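PDB 6L85: phosphate transporter from Thermotoga maritima MSB8, which imports phosphate across the membrane in a sodium-dependent manner and probably works much like its human relatives, the SLC20 solute carriers. Local coordinates for residues 84-89 with 112-117; 169-174 with 219-224; 270-273 with 277-280. One frame throughout, in Å; residues are numbered along the deposited sequence.

Contact 1. Residues 84-89 with 112-117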
loop_
_atom_site.group_PDB
_atom_site.type_symbol
_atom_site.label_atom_id
_atom_site.label_comp_id
_atom_site.label_asym_id
_atom_site.label_seq_id
_atom_site.Cartn_x
_atom_site.Cartn_y
_atom_site.Cartn_z
ATOM N N LEU B 84 26.882 -18.012 5.027
ATOM C CA LEU B 84 26.129 -19.246 5.210
ATOM C C LEU B 84 26.239 -19.772 6.639
ATOM O O LEU B 84 25.234 -20.206 7.228
ATOM C CB LEU B 84 26.596 -20.302 4.216
ATOM C CG LEU B 84 26.419 -19.948 2.745
ATOM C CD1 LEU B 84 26.814 -21.152 1.921
ATOM C CD2 LEU B 84 24.987 -19.522 2.424
ATOM N N SER B 85 27.452 -19.753 7.209
ATOM C CA SER B 85 27.654 -20.256 8.571
ATOM C C SER B 85 26.813 -19.484 9.573
ATOM O O SER B 85 26.175 -20.081 10.448
ATOM C CB SER B 85 29.139 -20.178 8.953
ATOM O OG SER B 85 29.889 -21.136 8.213
ATOM N N ALA B 86 26.804 -18.156 9.453
ATOM C CA ALA B 86 25.989 -17.314 10.318
ATOM C C ALA B 86 24.501 -17.648 10.182
ATOM O O ALA B 86 23.782 -17.734 11.187
ATOM C CB ALA B 86 26.251 -15.840 9.998
ATOM N N LEU B 87 24.018 -17.815 8.945
ATOM C CA LEU B 87 22.606 -18.166 8.747
ATOM C C LEU B 87 22.275 -19.485 9.437
ATOM O O LEU B 87 21.283 -19.582 10.169
ATOM C CB LEU B 87 22.261 -18.254 7.249
ATOM C CG LEU B 87 22.065 -16.973 6.411
ATOM C CD1 LEU B 87 21.980 -17.297 4.928
ATOM C CD2 LEU B 87 20.832 -16.142 6.831
ATOM N N ILE B 88 23.105 -20.515 9.216
ATOM C CA ILE B 88 22.896 -21.814 9.861
ATOM C C ILE B 88 22.810 -21.655 11.377
ATOM O O ILE B 88 21.872 -22.147 12.023
ATOM C CB ILE B 88 24.029 -22.790 9.486
ATOM C CG1 ILE B 88 23.985 -23.145 8.000
ATOM C CG2 ILE B 88 23.939 -24.059 10.339
ATOM C CD1 ILE B 88 24.909 -24.307 7.616
ATOM N N ALA B 89 23.786 -20.948 11.966
ATOM C CA ALA B 89 23.900 -20.893 13.422
ATOM C C ALA B 89 22.751 -20.112 14.040
ATOM O O ALA B 89 22.157 -20.541 15.049
ATOM C CB ALA B 89 25.248 -20.269 13.836
ATOM N N GLY B 112 25.809 -11.827 15.999
ATOM C CA GLY B 112 26.724 -12.760 16.627
ATOM C C GLY B 112 27.268 -13.780 15.651
ATOM O O GLY B 112 28.466 -14.081 15.661
ATOM N N GLY B 113 26.401 -14.331 14.798
ATOM C CA GLY B 113 26.878 -15.268 13.791
ATOM C C GLY B 113 27.973 -14.674 12.920
ATOM O O GLY B 113 29.018 -15.296 12.689
ATOM N N MET B 114 27.750 -13.449 12.437
ATOM C CA MET B 114 28.700 -12.812 11.529
ATOM C C MET B 114 30.002 -12.476 12.257
ATOM O O MET B 114 31.098 -12.652 11.711
ATOM C CB MET B 114 28.076 -11.547 10.915
ATOM C CG MET B 114 26.834 -11.796 10.023
ATOM S SD MET B 114 27.324 -12.600 8.490
ATOM C CE MET B 114 28.098 -11.186 7.692
ATOM N N MET B 115 29.891 -11.973 13.485
ATOM C CA MET B 115 31.064 -11.697 14.299
ATOM C C MET B 115 31.894 -12.959 14.515
ATOM O O MET B 115 33.126 -12.934 14.393
ATOM C CB MET B 115 30.608 -11.107 15.627
ATOM C CG MET B 115 31.522 -10.062 16.206
ATOM S SD MET B 115 31.168 -9.876 17.966
ATOM C CE MET B 115 31.110 -11.600 18.465
ATOM N N GLY B 116 31.230 -14.071 14.833
ATOM C CA GLY B 116 31.942 -15.316 15.044
ATOM C C GLY B 116 32.711 -15.748 13.815
ATOM O O GLY B 116 33.894 -16.115 13.900
ATOM N N PHE B 117 32.049 -15.705 12.651
ATOM C CA PHE B 117 32.762 -15.990 11.409
ATOM C C PHE B 117 33.979 -15.079 11.255
ATOM O O PHE B 117 35.085 -15.548 10.972
ATOM C CB PHE B 117 31.844 -15.827 10.196
ATOM C CG PHE B 117 32.563 -15.311 8.984
ATOM C CD1 PHE B 117 33.502 -16.099 8.335
ATOM C CD2 PHE B 117 32.346 -14.016 8.533
ATOM C CE1 PHE B 117 34.194 -15.622 7.241
ATOM C CE2 PHE B 117 33.031 -13.531 7.436
ATOM C CZ PHE B 117 33.960 -14.341 6.785
#
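Ala86 presses its methyl group against the backbone of Gly113, and the approach is close because Ala86 has only a methyl and Gly113 no side chain at all. The two CA atoms lie 4.1 Å apart, and Ala86 CB reaches Gly113 C at 3.6 Å and Met114 N at 3.7 Å. The bare Gly113 backbone lets the Ala86 methyl sit against it and the helices come together here: a small-residue contact of the kind common between membrane helices. Met114 belongs to this tight part too. It starts off with its CB directed away from helix 76-99, yet its chain bends at chi2 (-71°) and again at chi3 (-73°), and the fold brings SD back to 3.7 Å from Ala86 CB.

Away from this cluster the packing opens out. Ser85, Ala89 and Phe117 stay beyond 5 Å with their side chains and look to other partners. No hydrogen bond crosses the pair.

Helix 368-400 closes one flank, where Ser389 OG bonds to Gly113 O and Tyr393 meets Phe117 edge-to-face, while Leu84 and Leu87 carry helix 76-99 onto helices 2-32 and 260-275.

Contact 2. Residues 169-174 with 219-224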
loop_
_atom_site.group_PDB
_atom_site.type_symbol
_atom_site.label_atom_id
_atom_site.label_comp_id
_atom_site.label_asym_id
_atom_site.label_seq_id
_atom_site.Cartn_x
_atom_site.Cartn_y
_atom_site.Cartn_z
ATOM N N LYS B 169 -15.496 12.922 22.191
ATOM C CA LYS B 169 -15.148 13.931 21.199
ATOM C C LYS B 169 -13.639 14.052 21.041
ATOM O O LYS B 169 -13.138 14.221 19.923
ATOM C CB LYS B 169 -15.747 15.275 21.620
ATOM C CG LYS B 169 -16.151 16.228 20.507
ATOM C CD LYS B 169 -17.152 17.256 21.052
ATOM C CE LYS B 169 -17.249 18.515 20.189
ATOM N NZ LYS B 169 -16.174 19.510 20.491
ATOM N N SER B 170 -12.899 13.963 22.149
ATOM C CA SER B 170 -11.448 14.107 22.090
ATOM C C SER B 170 -10.792 12.920 21.386
ATOM O O SER B 170 -9.795 13.090 20.671
ATOM C CB SER B 170 -10.877 14.260 23.502
ATOM O OG SER B 170 -11.000 15.594 23.955
ATOM N N SER B 171 -11.309 11.707 21.617
ATOM C CA SER B 171 -10.739 10.520 20.996
ATOM C C SER B 171 -10.936 10.583 19.490
ATOM O O SER B 171 -10.044 10.202 18.716
ATOM C CB SER B 171 -11.385 9.264 21.584
ATOM O OG SER B 171 -12.718 9.128 21.118
ATOM N N THR B 172 -12.085 11.128 19.085
ATOM C CA THR B 172 -12.404 11.404 17.687
ATOM C C THR B 172 -11.323 12.220 16.976
ATOM O O THR B 172 -11.201 12.150 15.743
ATOM C CB THR B 172 -13.764 12.116 17.695
ATOM O OG1 THR B 172 -14.788 11.201 17.299
ATOM C CG2 THR B 172 -13.779 13.370 16.861
ATOM N N VAL B 173 -10.512 12.962 17.726
ATOM C CA VAL B 173 -9.440 13.760 17.161
ATOM C C VAL B 173 -8.069 13.146 17.414
ATOM O O VAL B 173 -7.192 13.237 16.546
ATOM C CB VAL B 173 -9.495 15.202 17.717
ATOM C CG1 VAL B 173 -8.231 15.986 17.355
ATOM C CG2 VAL B 173 -10.735 15.920 17.240
ATOM N N ALA B 174 -7.860 12.522 18.569
ATOM C CA ALA B 174 -6.510 12.112 18.948
ATOM C C ALA B 174 -6.100 10.799 18.299
ATOM O O ALA B 174 -4.916 10.600 18.001
ATOM C CB ALA B 174 -6.396 11.983 20.468
ATOM N N PHE B 219 -13.757 9.943 10.538
ATOM C CA PHE B 219 -15.166 9.553 10.404
ATOM C C PHE B 219 -15.422 8.120 10.868
ATOM O O PHE B 219 -16.485 7.835 11.453
ATOM C CB PHE B 219 -15.659 9.798 8.981
ATOM C CG PHE B 219 -16.005 11.241 8.751
ATOM C CD1 PHE B 219 -17.255 11.736 9.115
ATOM C CD2 PHE B 219 -15.054 12.121 8.257
ATOM C CE1 PHE B 219 -17.553 13.077 8.949
ATOM C CE2 PHE B 219 -15.343 13.465 8.086
ATOM C CZ PHE B 219 -16.593 13.948 8.441
ATOM N N ALA B 220 -14.454 7.219 10.693
ATOM C CA ALA B 220 -14.634 5.881 11.253
ATOM C C ALA B 220 -14.755 5.926 12.785
ATOM O O ALA B 220 -15.588 5.220 13.372
ATOM C CB ALA B 220 -13.492 4.967 10.806
ATOM N N VAL B 221 -13.967 6.787 13.443
ATOM C CA VAL B 221 -14.003 6.885 14.903
ATOM C C VAL B 221 -15.298 7.539 15.372
ATOM O O VAL B 221 -15.885 7.125 16.377
ATOM C CB VAL B 221 -12.782 7.658 15.440
ATOM C CG1 VAL B 221 -12.954 7.921 16.947
ATOM C CG2 VAL B 221 -11.484 6.917 15.173
ATOM N N ARG B 222 -15.726 8.618 14.705
ATOM C CA ARG B 222 -17.033 9.203 15.002
ATOM C C ARG B 222 -18.110 8.130 15.019
ATOM O O ARG B 222 -18.972 8.109 15.903
ATOM C CB ARG B 222 -17.402 10.265 13.971
ATOM C CG ARG B 222 -16.793 11.610 14.200
ATOM C CD ARG B 222 -17.160 12.525 13.043
ATOM N NE ARG B 222 -18.435 13.201 13.251
ATOM C CZ ARG B 222 -19.592 12.814 12.719
ATOM N NH1 ARG B 222 -19.652 11.739 11.938
ATOM N NH2 ARG B 222 -20.695 13.508 12.972
ATOM N N LYS B 223 -18.085 7.233 14.033
ATOM C CA LYS B 223 -19.038 6.128 14.048
ATOM C C LYS B 223 -18.852 5.249 15.288
ATOM O O LYS B 223 -19.797 5.015 16.049
ATOM C CB LYS B 223 -18.897 5.304 12.771
ATOM C CG LYS B 223 -20.021 4.346 12.527
ATOM C CD LYS B 223 -20.951 4.881 11.454
ATOM C CE LYS B 223 -22.357 4.360 11.654
ATOM N NZ LYS B 223 -23.308 5.214 10.889
ATOM N N LEU B 224 -17.627 4.760 15.506
ATOM C CA LEU B 224 -17.377 3.763 16.552
ATOM C C LEU B 224 -17.711 4.288 17.943
ATOM O O LEU B 224 -18.193 3.543 18.805
ATOM C CB LEU B 224 -15.912 3.341 16.505
ATOM C CG LEU B 224 -15.528 1.939 16.960
ATOM C CD1 LEU B 224 -16.646 0.969 16.661
ATOM C CD2 LEU B 224 -14.255 1.541 16.228
#
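Val221 sends one methyl, CG1, into the flank of helix 167-194, where it lies 3.6 Å from Thr172 CA and 3.8 Å from Thr172 OG1. The rotamer explains the reach: CG1 stands anti to the backbone N of its own residue (chi1 172°), which extends it across the gap, whereas CG2 sits beside that N. The same CG1 also approaches Ser171, coming within 4.1 Å of its backbone O.

Thr172 answers with its backbone and its hydroxyl. Its chi1 of -103° departs from the staggered positions, and OG1 touches both Val221 CG1 and, at 3.7 Å, Arg222 CG. Arg222 therefore contributes the aliphatic root of its side chain. Ser171 turns its hydroxyl back to its own helix, where OG is hydrogen-bonded to Lys168 O.

The short helical segments run nearly antiparallel, at 153°, with their axes 8.8 Å apart at closest approach. They join two successive helices, 167-194 and 199-224, as a helical hairpin, close to the end where the first begins and the second finishes. Val221 also packs on Val238 of helix 231-258, and Thr172 O is hydrogen-bonded to His218 ND1 one turn before Arg222.

Across the two segments themselves there is no hydrogen bond or salt bridge, so despite its serine, threonine and arginine the contact rests on van der Waals packing of a valine methyl and an arginine methylene against Thr172, with the same methyl lying near the backbone O of Ser171.

Contact 3. Residues 270-273 with 277-280; sequences MIVA and VVPK
Ile271 faces the chain that follows its own helix, and its side chain can be traced outward branch by branch. CB points toward residues 277-280 and there divides. The CG2 methyl, anti to the backbone N, does the touching: it comes to 3.8 Å from Pro279 CD, meeting the proline ring at the carbon next to its nitrogen, and to 4.2 Å from Val278 CA. The Val278 methyl CG2 lies a little farther from it, at 4.4 Å. The other branch, CG1, is anti to the carbonyl carbon (chi1 -71°) and runs on to CD1; neither atom comes within 4.2 Å of the loop segment. Beyond the loop segment, the side chain of Ile271 also packs on Val282.

One residue along, Val272 adds its own CG2, 4.4 Å from Val278 CG2, so that Val278 is approached by two successive residues of helix 260-275. Val278 also rests on Val71 and on Leu79 of helix 76-99, while Lys66 NZ hydrogen-bonds to the backbone O atoms of Pro279 and Lys280.

Only carbon meets carbon between the two segments. The chain's return past the helix end is thus an apolar packing of branched side chains and a proline ring, while Lys66 NZ grips two backbone O atoms of the loop.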
loop_
_atom_site.group_PDB
_atom_site.type_symbol
_atom_site.label_atom_id
_atom_site.label_comp_id
_atom_site.label_asym_id
_atom_site.label_seq_id
_atom_site.Cartn_x
_atom_site.Cartn_y
_atom_site.Cartn_z
ATOM N N MET B 270 25.138 -13.666 -2.894
ATOM C CA MET B 270 24.821 -13.308 -4.275
ATOM C C MET B 270 25.852 -12.339 -4.854
ATOM O O MET B 270 26.243 -12.461 -6.016
ATOM C CB MET B 270 23.420 -12.700 -4.359
ATOM C CG MET B 270 22.310 -13.687 -3.951
ATOM S SD MET B 270 20.686 -12.909 -3.957
ATOM C CE MET B 270 20.599 -12.497 -5.710
ATOM N N ILE B 271 26.270 -11.346 -4.069
ATOM C CA ILE B 271 27.210 -10.356 -4.564
ATOM C C ILE B 271 28.547 -11.011 -4.857
ATOM O O ILE B 271 29.176 -10.711 -5.876
ATOM C CB ILE B 271 27.347 -9.187 -3.572
ATOM C CG1 ILE B 271 26.076 -8.338 -3.560
ATOM C CG2 ILE B 271 28.492 -8.290 -3.962
ATOM C CD1 ILE B 271 25.971 -7.428 -2.334
ATOM N N VAL B 272 28.992 -11.944 -4.004
ATOM C CA VAL B 272 30.269 -12.596 -4.296
ATOM C C VAL B 272 30.146 -13.487 -5.540
ATOM O O VAL B 272 30.993 -13.423 -6.447
ATOM C CB VAL B 272 30.802 -13.358 -3.062
ATOM C CG1 VAL B 272 32.051 -14.177 -3.412
ATOM C CG2 VAL B 272 31.176 -12.380 -1.943
ATOM N N ALA B 273 29.074 -14.294 -5.634
ATOM C CA ALA B 273 28.887 -15.141 -6.819
ATOM C C ALA B 273 28.781 -14.326 -8.103
ATOM O O ALA B 273 29.227 -14.774 -9.166
ATOM C CB ALA B 273 27.636 -16.014 -6.678
ATOM N N VAL B 277 34.490 -9.262 -5.594
ATOM C CA VAL B 277 34.742 -8.308 -4.521
ATOM C C VAL B 277 33.474 -7.514 -4.246
ATOM O O VAL B 277 32.815 -7.026 -5.173
ATOM C CB VAL B 277 35.913 -7.381 -4.884
ATOM C CG1 VAL B 277 36.456 -6.686 -3.635
ATOM C CG2 VAL B 277 37.021 -8.159 -5.559
ATOM N N VAL B 278 33.119 -7.388 -2.969
ATOM C CA VAL B 278 31.997 -6.557 -2.527
ATOM C C VAL B 278 32.316 -5.103 -2.854
ATOM O O VAL B 278 33.298 -4.562 -2.335
ATOM C CB VAL B 278 31.732 -6.734 -1.024
ATOM C CG1 VAL B 278 30.540 -5.884 -0.571
ATOM C CG2 VAL B 278 31.506 -8.191 -0.712
ATOM N N PRO B 279 31.522 -4.439 -3.692
ATOM C CA PRO B 279 31.877 -3.090 -4.158
ATOM C C PRO B 279 31.812 -2.051 -3.049
ATOM O O PRO B 279 31.391 -2.309 -1.921
ATOM C CB PRO B 279 30.833 -2.795 -5.238
ATOM C CG PRO B 279 29.696 -3.711 -4.919
ATOM C CD PRO B 279 30.316 -4.957 -4.359
ATOM N N LYS B 280 32.265 -0.846 -3.411
ATOM C CA LYS B 280 32.262 0.296 -2.505
ATOM C C LYS B 280 30.864 0.514 -1.945
ATOM O O LYS B 280 30.633 0.454 -0.730
ATOM C CB LYS B 280 32.747 1.543 -3.249
ATOM C CG LYS B 280 33.914 1.297 -4.220
ATOM C CD LYS B 280 34.272 2.552 -5.051
ATOM C CE LYS B 280 34.437 2.237 -6.546
ATOM N NZ LYS B 280 33.761 3.255 -7.418
#

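In the fold
Along the chain the three contacts follow in series, and all lie inside the range of the phosphate transporter family. Contacts 1 and 3 are neighbours, with centres about 18 Å apart and nearest atoms about 8 Å apart; helix 76-99 joins them, since it carries residues 84-89 and also packs against both segments of contact 3. Contact 2, on helices 167-194 and 199-224, lies on the opposite side of the chain's centre, with its centre about 49 Å from that of contact 1 and 52 Å from that of contact 3. From the 219-224 segment, Phe219 meets Phe301 of the second subunit. In this largely helical, sodium-binding transporter, contacts 1 and 3 thus pack around helix 76-99, while contact 2 pairs two helices beside the second subunit.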